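Local coordinates for bartonella effector protein (Bep) substrate of VirB T4SS (Bartonella sp. AR 15-3, PDB 4M16) that is predicted to transfer AMP from ATP to tyrosine or threonine side chains of target proteins, this chain being the N-terminal Fic domain of a translocated bacterial effector, at residues G78-R81 against D82-F85; D121-L124 against A125-N129; Q163-F166 against F167-L170; E186-M189 against R190-D194. All blocks are in the same frame, centred on the assembly; numbering follows the deposited sequence.

Contact 1 of 4, residues G78-R81 against D82-F85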
loop_
_atom_site.group_PDB
_atom_site.type_symbol
_atom_site.label_atom_id
_atom_site.label_comp_id
_atom_site.label_asym_id
_atom_site.label_seq_id
_atom_site.Cartn_x
_atom_site.Cartn_y
_atom_site.Cartn_z
ATOM N N GLY A 78 11.260 -3.108 -1.161
ATOM C CA GLY A 78 11.716 -2.150 -0.167
ATOM C C GLY A 78 12.196 -0.823 -0.719
ATOM O O GLY A 78 12.362 0.167 0.068
ATOM N N TYR A 79 12.408 -0.744 -2.035
ATOM C CA TYR A 79 12.944 0.444 -2.650
ATOM C C TYR A 79 11.770 1.223 -3.185
ATOM O O TYR A 79 10.830 0.642 -3.694
ATOM C CB TYR A 79 13.894 0.107 -3.848
ATOM C CG TYR A 79 15.277 -0.440 -3.438
ATOM C CD1 TYR A 79 15.425 -1.741 -3.001
ATOM C CD2 TYR A 79 16.409 0.355 -3.531
ATOM C CE1 TYR A 79 16.660 -2.247 -2.640
ATOM C CE2 TYR A 79 17.659 -0.135 -3.163
ATOM C CZ TYR A 79 17.766 -1.441 -2.732
ATOM O OH TYR A 79 18.970 -1.924 -2.349
ATOM N N THR A 80 11.821 2.553 -3.097
ATOM C CA THR A 80 10.729 3.373 -3.643
ATOM C C THR A 80 11.005 3.736 -5.102
ATOM O O THR A 80 12.171 3.847 -5.553
ATOM C CB THR A 80 10.468 4.589 -2.764
ATOM O OG1 THR A 80 11.686 5.357 -2.617
ATOM C CG2 THR A 80 9.986 4.127 -1.403
ATOM N N ARG A 81 9.921 3.843 -5.851
ATOM C CA ARG A 81 9.987 3.955 -7.306
ATOM C C ARG A 81 10.528 5.283 -7.848
ATOM O O ARG A 81 10.868 5.338 -9.021
ATOM C CB ARG A 81 8.614 3.605 -7.942
ATOM C CG ARG A 81 7.511 4.638 -7.730
ATOM C CD ARG A 81 6.215 4.277 -8.416
ATOM N NE ARG A 81 5.154 5.106 -7.845
ATOM C CZ ARG A 81 4.870 6.356 -8.179
ATOM N NH1 ARG A 81 5.478 6.963 -9.190
ATOM N NH2 ARG A 81 3.892 7.002 -7.518
ATOM N N ASP A 82 10.672 6.301 -7.014
ATOM C CA ASP A 82 11.317 7.547 -7.427
ATOM C C ASP A 82 12.803 7.370 -7.767
ATOM O O ASP A 82 13.358 8.129 -8.570
ATOM C CB ASP A 82 11.211 8.605 -6.340
ATOM C CG ASP A 82 11.626 8.108 -4.985
ATOM O OD1 ASP A 82 11.130 7.047 -4.531
ATOM O OD2 ASP A 82 12.415 8.798 -4.324
ATOM N N LEU A 83 13.440 6.383 -7.148
ATOM C CA LEU A 83 14.870 6.225 -7.301
ATOM C C LEU A 83 15.138 5.357 -8.531
ATOM O O LEU A 83 14.439 4.402 -8.798
ATOM C CB LEU A 83 15.464 5.598 -6.041
ATOM C CG LEU A 83 15.394 6.519 -4.789
ATOM C CD1 LEU A 83 15.809 5.730 -3.563
ATOM C CD2 LEU A 83 16.263 7.769 -4.918
ATOM N N SER A 84 16.151 5.704 -9.281
ATOM C CA SER A 84 16.664 4.831 -10.324
ATOM C C SER A 84 17.081 3.521 -9.721
ATOM O O SER A 84 17.862 3.509 -8.746
ATOM C CB SER A 84 17.878 5.469 -10.983
ATOM O OG SER A 84 17.402 6.553 -11.719
ATOM N N PHE A 85 16.578 2.429 -10.274
ATOM C CA PHE A 85 16.874 1.114 -9.741
ATOM C C PHE A 85 17.844 0.293 -10.631
ATOM O O PHE A 85 17.556 -0.000 -11.794
ATOM C CB PHE A 85 15.637 0.294 -9.447
ATOM C CG PHE A 85 15.978 -0.969 -8.741
ATOM C CD1 PHE A 85 16.340 -0.928 -7.409
ATOM C CD2 PHE A 85 16.110 -2.168 -9.428
ATOM C CE1 PHE A 85 16.741 -2.072 -6.726
ATOM C CE2 PHE A 85 16.499 -3.326 -8.757
ATOM C CZ PHE A 85 16.836 -3.279 -7.423
HETATM O O HOH W 1 14.212 2.395 -6.764
HETATM O O HOH W 2 12.281 3.375 -10.307
#
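The hydroxyl OG1 of Thr-80 donates to OD1 of Asp-82, 2.6 Å away, using the syn lone pair of OD1, on the side of OD2. Both residues adopt the crowded position, each placing its polar branch between backbone N and carbonyl carbon (chi1 56° for Thr-80 and 49° for Asp-82), which turns hydroxyl and carboxylate to each other across Arg-81; threonine and aspartate are short enough to bond across one residue. OD2 is taken by the side-chain amide of Gln-114, so both oxygens of the acid have a donor. The backbone makes a type I beta turn from Thr-80 to Leu-83, closed by a bond of 3.3 Å from Leu-83 N to Thr-80 O; the N-H points almost straight at the oxygen, although the donor stands above the carbonyl plane. A water adds a second tie by donating to Thr-80 O and to Leu-83 O, at 2.8 Å from the former. The turn follows helix 59-70 and leads into the hairpin of strands 85-86 and 92-93, which probably forms the flap, as in other Fic domains. Arg-81, at the second position of the turn, sends its extended side chain away from it and is bonded to the backbone oxygens of His-153, Ala-108 and Met-95, a use of guanidinium that ties several loops together. On the flank of the turn, the edge of Phe-85 meets the face of Tyr-79 in a T-shaped stack, with centroids 5.1 Å apart and planes at 72°. CE1 of Phe-85 sits over the middle of the tyrosine ring.

Contact 2 of 4, residues D121-L124 against A125-N129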
loop_
_atom_site.group_PDB
_atom_site.type_symbol
_atom_site.label_atom_id
_atom_site.label_comp_id
_atom_site.label_asym_id
_atom_site.label_seq_id
_atom_site.Cartn_x
_atom_site.Cartn_y
_atom_site.Cartn_z
ATOM N N ASP A 121 5.225 10.698 7.506
ATOM C CA ASP A 121 5.934 10.366 8.718
ATOM C C ASP A 121 5.654 11.422 9.792
ATOM O O ASP A 121 5.468 11.103 10.959
ATOM C CB ASP A 121 7.446 10.186 8.478
ATOM C CG ASP A 121 7.778 8.960 7.644
ATOM O OD1 ASP A 121 6.889 8.074 7.464
ATOM O OD2 ASP A 121 8.922 8.878 7.150
ATOM N N GLU A 122 5.671 12.687 9.401
ATOM C CA GLU A 122 5.499 13.758 10.362
ATOM C C GLU A 122 4.083 13.792 10.941
ATOM O O GLU A 122 3.929 14.102 12.115
ATOM C CB GLU A 122 5.863 15.105 9.742
ATOM C CG GLU A 122 7.335 15.305 9.427
ATOM C CD GLU A 122 7.582 16.504 8.502
ATOM O OE1 GLU A 122 6.682 16.878 7.665
ATOM O OE2 GLU A 122 8.700 17.043 8.566
ATOM N N ILE A 123 3.051 13.430 10.163
ATOM C CA ILE A 123 1.678 13.403 10.680
ATOM C C ILE A 123 1.587 12.297 11.769
ATOM O O ILE A 123 1.170 12.550 12.888
ATOM C CB ILE A 123 0.597 13.148 9.606
ATOM C CG1 ILE A 123 0.551 14.268 8.558
ATOM C CG2 ILE A 123 -0.777 13.032 10.256
ATOM C CD1 ILE A 123 -0.086 13.827 7.250
ATOM N N LEU A 124 2.069 11.104 11.466
ATOM C CA LEU A 124 2.126 10.055 12.456
ATOM C C LEU A 124 2.927 10.425 13.699
ATOM O O LEU A 124 2.488 10.133 14.811
ATOM C CB LEU A 124 2.640 8.725 11.825
ATOM C CG LEU A 124 1.596 8.016 10.996
ATOM C CD1 LEU A 124 2.276 7.031 10.064
ATOM C CD2 LEU A 124 0.559 7.288 11.847
ATOM N N ALA A 125 4.051 11.129 13.542
ATOM C CA ALA A 125 4.881 11.420 14.704
ATOM C C ALA A 125 4.165 12.449 15.548
ATOM O O ALA A 125 4.100 12.306 16.761
ATOM C CB ALA A 125 6.266 11.895 14.323
ATOM N N SER A 126 3.572 13.459 14.912
ATOM C CA SER A 126 2.870 14.524 15.653
ATOM C C SER A 126 1.664 13.972 16.428
ATOM O O SER A 126 1.208 14.591 17.375
ATOM C CB SER A 126 2.415 15.640 14.699
ATOM O OG SER A 126 1.282 15.196 13.976
ATOM N N LYS A 127 1.184 12.796 16.065
ATOM C CA LYS A 127 0.028 12.183 16.727
ATOM C C LYS A 127 0.345 10.893 17.454
ATOM O O LYS A 127 -0.570 10.107 17.731
ATOM C CB LYS A 127 -1.076 11.936 15.674
ATOM C CG LYS A 127 -1.609 13.220 15.026
ATOM C CD LYS A 127 -2.556 12.933 13.854
ATOM C CE LYS A 127 -3.083 14.222 13.222
ATOM N NZ LYS A 127 -3.894 15.011 14.185
ATOM N N SER A 128 1.627 10.643 17.732
ATOM C CA SER A 128 2.093 9.447 18.400
ATOM C C SER A 128 1.505 8.154 17.885
ATOM O O SER A 128 0.982 7.341 18.661
ATOM C CB SER A 128 1.808 9.572 19.880
ATOM O OG SER A 128 2.726 10.458 20.449
ATOM N N ASN A 129 1.586 7.977 16.559
ATOM C CA ASN A 129 1.106 6.773 15.902
ATOM C C ASN A 129 -0.424 6.554 16.121
ATOM O O ASN A 129 -0.870 5.430 16.102
ATOM C CB ASN A 129 1.941 5.536 16.346
ATOM C CG ASN A 129 3.457 5.759 16.182
ATOM O OD1 ASN A 129 3.958 5.899 15.080
ATOM N ND2 ASN A 129 4.170 5.734 17.275
#
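Leu-124 O accepts from Asn-129 N at 2.9 Å, a nearly straight bond (171°), and Ser-128 N, in a residue at positive phi, bonds to Ala-125 O at 3.1 Å, the Schellman motif that ends helix 110-126, while Lys-127 N reaches Leu-124 O at 3.2 Å from the opposite face of the carbonyl plane to Asn-129 N, so that this oxygen is gripped twice where regular helical bonding stops.

Among the side chains, Ser-126 folds back on its own helix: with OG between backbone N and carbonyl carbon (chi1 76°), the hydroxyl donates to Ile-123 O at 2.9 Å. A serine suits this surface position because its short hydroxyl can bond to a carbonyl of the preceding turn. Lys-127 N adds a weak bond to the same oxygen. The aliphatic part of Lys-127 runs alongside Ile-123, both pointing the same way, and its CE lies 3.9 Å from Ile-123 CG2; a long chain can thus give methylenes to the isoleucine while carrying its charge outward, where NZ makes a long, weak ion pair with Glu-141. Methyl CD2 of Leu-124 approaches Asn-129 CA at 4.1 Å. Asp-121 OD2 bonds to Ser-59 OG and Asn-129 OD1 to Phe-57 N, which ties this helix end to the chain entering helix 59-70. On the buried side, Ile-123 and Leu-124 pack on Leu-145 of helix 135-152, and Leu-124 also packs on Phe-166 and Leu-170 of helix 159-174.

Contact 3 of 4, residues Q163-F166 against F167-L170. With EDO (1,2-ethanediol), chain B.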
loop_
_atom_site.group_PDB
_atom_site.type_symbol
_atom_site.label_atom_id
_atom_site.label_comp_id
_atom_site.label_asym_id
_atom_site.label_seq_id
_atom_site.Cartn_x
_atom_site.Cartn_y
_atom_site.Cartn_z
ATOM N N GLN A 163 0.320 -1.478 2.330
ATOM C CA GLN A 163 -0.461 -0.505 3.074
ATOM C C GLN A 163 -1.526 -1.146 3.935
ATOM O O GLN A 163 -1.714 -0.683 5.051
ATOM C CB GLN A 163 -0.979 0.615 2.203
ATOM C CG GLN A 163 -2.156 0.322 1.250
ATOM C CD GLN A 163 -2.415 1.469 0.236
ATOM O OE1 GLN A 163 -1.728 2.497 0.247
ATOM N NE2 GLN A 163 -3.430 1.286 -0.654
ATOM N N HIS A 164 -2.145 -2.249 3.490
ATOM C CA HIS A 164 -3.083 -2.981 4.307
ATOM C C HIS A 164 -2.437 -3.499 5.598
ATOM O O HIS A 164 -2.978 -3.290 6.675
ATOM C CB HIS A 164 -3.767 -4.126 3.572
ATOM C CG HIS A 164 -4.572 -3.674 2.418
ATOM N ND1 HIS A 164 -4.891 -4.494 1.363
ATOM C CD2 HIS A 164 -5.036 -2.446 2.095
ATOM C CE1 HIS A 164 -5.566 -3.805 0.467
ATOM N NE2 HIS A 164 -5.664 -2.563 0.884
ATOM N N ILE A 165 -1.335 -4.226 5.498
ATOM C CA ILE A 165 -0.721 -4.790 6.710
ATOM C C ILE A 165 -0.179 -3.667 7.608
ATOM O O ILE A 165 -0.251 -3.748 8.818
ATOM C CB ILE A 165 0.353 -5.882 6.387
ATOM C CG1 ILE A 165 0.921 -6.494 7.650
ATOM C CG2 ILE A 165 1.475 -5.365 5.501
ATOM C CD1 ILE A 165 -0.122 -7.285 8.420
ATOM N N PHE A 166 0.367 -2.630 7.015
ATOM C CA PHE A 166 0.876 -1.466 7.770
ATOM C C PHE A 166 -0.245 -0.907 8.637
ATOM O O PHE A 166 -0.043 -0.692 9.836
ATOM C CB PHE A 166 1.420 -0.379 6.846
ATOM C CG PHE A 166 1.965 0.840 7.549
ATOM C CD1 PHE A 166 1.114 1.843 7.961
ATOM C CD2 PHE A 166 3.338 1.024 7.716
ATOM C CE1 PHE A 166 1.603 2.988 8.563
ATOM C CE2 PHE A 166 3.844 2.185 8.301
ATOM C CZ PHE A 166 2.969 3.163 8.738
ATOM N N PHE A 167 -1.425 -0.705 8.037
ATOM C CA PHE A 167 -2.511 -0.121 8.784
ATOM C C PHE A 167 -3.158 -1.087 9.800
ATOM O O PHE A 167 -3.659 -0.668 10.820
ATOM C CB PHE A 167 -3.550 0.514 7.847
ATOM C CG PHE A 167 -3.209 1.932 7.542
ATOM C CD1 PHE A 167 -2.281 2.229 6.553
ATOM C CD2 PHE A 167 -3.746 2.962 8.271
ATOM C CE1 PHE A 167 -1.911 3.536 6.290
ATOM C CE2 PHE A 167 -3.406 4.289 7.997
ATOM C CZ PHE A 167 -2.455 4.576 7.034
ATOM N N GLU A 168 -3.094 -2.374 9.531
ATOM C CA GLU A 168 -3.597 -3.372 10.476
ATOM C C GLU A 168 -2.686 -3.387 11.736
ATOM O O GLU A 168 -3.182 -3.440 12.867
ATOM C CB GLU A 168 -3.719 -4.747 9.787
ATOM C CG GLU A 168 -4.800 -4.773 8.698
ATOM C CD GLU A 168 -4.915 -6.105 7.941
ATOM O OE1 GLU A 168 -3.900 -6.804 7.810
ATOM O OE2 GLU A 168 -6.000 -6.436 7.435
ATOM N N LYS A 169 -1.366 -3.334 11.518
ATOM C CA LYS A 169 -0.381 -3.255 12.603
ATOM C C LYS A 169 -0.511 -1.915 13.386
ATOM O O LYS A 169 -0.461 -1.878 14.632
ATOM C CB LYS A 169 1.038 -3.462 12.060
ATOM C CG LYS A 169 1.293 -4.893 11.529
ATOM C CD LYS A 169 1.622 -5.857 12.669
ATOM C CE LYS A 169 2.811 -6.747 12.317
ATOM N NZ LYS A 169 3.576 -7.438 13.445
ATOM N N LEU A 170 -0.710 -0.825 12.644
ATOM C CA LEU A 170 -0.949 0.469 13.285
ATOM C C LEU A 170 -2.174 0.454 14.187
ATOM O O LEU A 170 -2.134 1.007 15.291
ATOM C CB LEU A 170 -1.089 1.555 12.212
ATOM C CG LEU A 170 -1.335 2.992 12.649
ATOM C CD1 LEU A 170 -0.086 3.514 13.286
ATOM C CD2 LEU A 170 -1.731 3.917 11.506
HETATM C C1 EDO B . -3.583 -8.951 4.721
HETATM O O1 EDO B . -3.211 -7.581 4.933
HETATM C C2 EDO B . -5.064 -9.072 4.317
HETATM O O2 EDO B . -5.954 -8.304 5.132
#
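Glu-168 crosses over Ile-165 at about a right angle, its OE1 3.9 Å from the CD1 methyl of the isoleucine. Its carboxylate binds a 1,2-ethanediol, probably from the crystallisation liquor: O1 of the diol donates to OE1 at 3.1 Å, and O2 to OE2 at 3.0 Å. OE2 also accepts from the backbone N of Phe-180, so the acid has a protein partner as well as the diol. With CG anti to the carbonyl carbon (chi1 -67°) and the chain extended beyond it, Glu-168 runs back along the helix past the oxygen of His-164. Every carbonyl of residues 163-166 receives an N-H four residues on, as in Phe-167 N to Gln-163 O at 3.0 Å and Leu-170 N to Phe-166 O at 2.9 Å. Gln-163 directs NE2 to Asn-150 OD1, and Lys-169 leaves CG beside Ile-165 CD1 and bends away to place NZ on the oxygen of Leu-48; a lysine thus brings its charge through apolar surroundings to a carbonyl. The rings meet obliquely, Phe-166 CD1 lying 3.7 Å from Phe-167 CD1. Gln-163 O lies in the plane of the Phe-167 ring, at its edge. Phe-166 faces helix 59-70 and Phe-167 helix 135-152, so adjacent phenylalanines fill two sides of a buried helix of the largely helical Fic fold, the one that follows the Fic-motif loop, whose HPFxxGN sequence departs here from the consensus.

Contact 4 of 4, residues E186-M189 against R190-D194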
loop_
_atom_site.group_PDB
_atom_site.type_symbol
_atom_site.label_atom_id
_atom_site.label_comp_id
_atom_site.label_asym_id
_atom_site.label_seq_id
_atom_site.Cartn_x
_atom_site.Cartn_y
_atom_site.Cartn_z
ATOM N N GLU A 186 -12.944 -5.775 -4.611
ATOM C CA GLU A 186 -13.710 -4.755 -5.389
ATOM C C GLU A 186 -14.093 -3.558 -4.486
ATOM O O GLU A 186 -13.978 -2.381 -4.880
ATOM C CB GLU A 186 -14.958 -5.387 -6.021
ATOM C CG GLU A 186 -16.001 -4.413 -6.572
ATOM C CD GLU A 186 -17.169 -5.132 -7.260
ATOM O OE1 GLU A 186 -17.697 -6.122 -6.706
ATOM O OE2 GLU A 186 -17.589 -4.712 -8.364
ATOM N N ARG A 187 -14.523 -3.859 -3.269
ATOM C CA ARG A 187 -14.941 -2.837 -2.311
ATOM C C ARG A 187 -13.770 -1.942 -1.859
ATOM O O ARG A 187 -13.871 -0.707 -1.808
ATOM C CB ARG A 187 -15.614 -3.527 -1.132
ATOM C CG ARG A 187 -15.906 -2.654 0.070
ATOM C CD ARG A 187 -17.314 -2.167 0.050
ATOM N NE ARG A 187 -17.716 -1.536 1.317
ATOM C CZ ARG A 187 -17.388 -0.297 1.669
ATOM N NH1 ARG A 187 -16.596 0.454 0.891
ATOM N NH2 ARG A 187 -17.863 0.195 2.805
ATOM N N ILE A 188 -12.650 -2.568 -1.553
ATOM C CA ILE A 188 -11.458 -1.857 -1.233
ATOM C C ILE A 188 -11.014 -0.939 -2.379
ATOM O O ILE A 188 -10.734 0.227 -2.158
ATOM C CB ILE A 188 -10.316 -2.795 -0.794
ATOM C CG1 ILE A 188 -10.706 -3.535 0.489
ATOM C CG2 ILE A 188 -9.054 -1.970 -0.594
ATOM C CD1 ILE A 188 -9.916 -4.805 0.729
ATOM N N MET A 189 -10.917 -1.483 -3.587
ATOM C CA MET A 189 -10.434 -0.702 -4.710
ATOM C C MET A 189 -11.411 0.414 -5.144
ATOM O O MET A 189 -10.977 1.460 -5.618
ATOM C CB MET A 189 -10.029 -1.619 -5.859
ATOM C CG MET A 189 -8.804 -2.498 -5.542
ATOM S SD MET A 189 -7.431 -1.606 -4.742
ATOM C CE MET A 189 -7.164 -0.405 -6.023
ATOM N N ARG A 190 -12.714 0.193 -4.988
ATOM C CA ARG A 190 -13.690 1.261 -5.193
ATOM C C ARG A 190 -13.504 2.420 -4.230
ATOM O O ARG A 190 -13.515 3.583 -4.641
ATOM C CB ARG A 190 -15.118 0.732 -5.072
ATOM C CG ARG A 190 -16.146 1.818 -5.367
ATOM C CD ARG A 190 -17.528 1.238 -5.559
ATOM N NE ARG A 190 -18.171 0.972 -4.271
ATOM C CZ ARG A 190 -18.278 -0.215 -3.665
ATOM N NH1 ARG A 190 -17.812 -1.344 -4.227
ATOM N NH2 ARG A 190 -18.894 -0.262 -2.483
ATOM N N ALA A 191 -13.278 2.135 -2.953
ATOM C CA ALA A 191 -12.972 3.222 -2.000
ATOM C C ALA A 191 -11.677 3.943 -2.363
ATOM O O ALA A 191 -11.612 5.137 -2.302
ATOM C CB ALA A 191 -12.887 2.693 -0.583
ATOM N N CYS A 192 -10.645 3.199 -2.750
ATOM C CA CYS A 192 -9.354 3.807 -3.053
ATOM C C CYS A 192 -9.460 4.655 -4.322
ATOM O O CYS A 192 -9.001 5.779 -4.369
ATOM C CB CYS A 192 -8.267 2.747 -3.211
ATOM S SG CYS A 192 -7.835 1.898 -1.675
ATOM N N ASN A 193 -10.097 4.106 -5.347
ATOM C CA ASN A 193 -10.242 4.823 -6.604
ATOM C C ASN A 193 -11.151 6.060 -6.393
ATOM O O ASN A 193 -10.819 7.157 -6.836
ATOM C CB ASN A 193 -10.676 3.893 -7.737
ATOM C CG ASN A 193 -9.576 2.874 -8.134
ATOM O OD1 ASN A 193 -8.390 2.964 -7.758
ATOM N ND2 ASN A 193 -9.978 1.902 -8.922
ATOM N N ASP A 194 -12.233 5.919 -5.642
ATOM C CA ASP A 194 -13.071 7.096 -5.327
ATOM C C ASP A 194 -12.338 8.208 -4.556
ATOM O O ASP A 194 -12.598 9.410 -4.788
ATOM C CB ASP A 194 -14.339 6.701 -4.548
ATOM C CG ASP A 194 -15.422 6.084 -5.426
ATOM O OD1 ASP A 194 -15.259 5.970 -6.643
ATOM O OD2 ASP A 194 -16.459 5.702 -4.856
#
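The guanidinium of Arg-190 comes against the side chain of Arg-187, its NH2 3.5 Å from Arg-187 CD, and the two guanidinium planes lie 29° apart. The like charges are close, with Arg-187 NH1 4.1 Å from Arg-190 NH2, a proximity that is probably eased by the salt bridge from Arg-187 NH2 to Asp-213. Arg-190 turns back by its bend at chi3 (81°), so that NH1 passes near Arg-187 CA; its long, polar-ended chain suits the exposed side of the helix. On another side, Ile-188 CG2 touches Cys-192 SG at 4.2 Å, a compact apolar pair one turn apart. Met-189, bent at chi2 and chi3, brings CE to 4.0 Å from Asn-193 OD1.

These groups are spaced by regular helical bonds, among them Arg-190 N to Glu-186 O at 2.9 Å and Asn-193 N to Met-189 O at 2.8 Å. At the start of the helix, Thr-184 OG1 bonds to the N of Arg-187. Helix 185-197 presents Ala-191, small enough for close packing, and Arg-187 to Leu-210 of helix 200-214, while Cys-192 meets Phe-146 and Asn-150 of helix 135-152, and Met-189 rests on Glu-160 of helix 159-174.

Overall arrangement
The four contacts follow one another along the chain without interleaving, the first three in sequence characteristic of Fic proteins. Contact 1 runs into the first strand of the small hairpin 85-86/92-93; contact 2 ends helix 110-126, and contacts 3 and 4 lie within helices 159-174 and 185-197. Contacts 2 and 3, with centres 15 Å apart, touch, Leu-124 CD1 meeting Phe-166 CZ at 4.1 Å. Contacts 3 and 4, 17 Å between centres, touch where His-164 NE2 reaches Ile-188 CG2. The helix after the Fic-motif loop is thus packed against both contacts 2 and 4, while contact 1 leads into the hairpin, 26 Å between centres from contact 4, on the opposite side of the chain's centre.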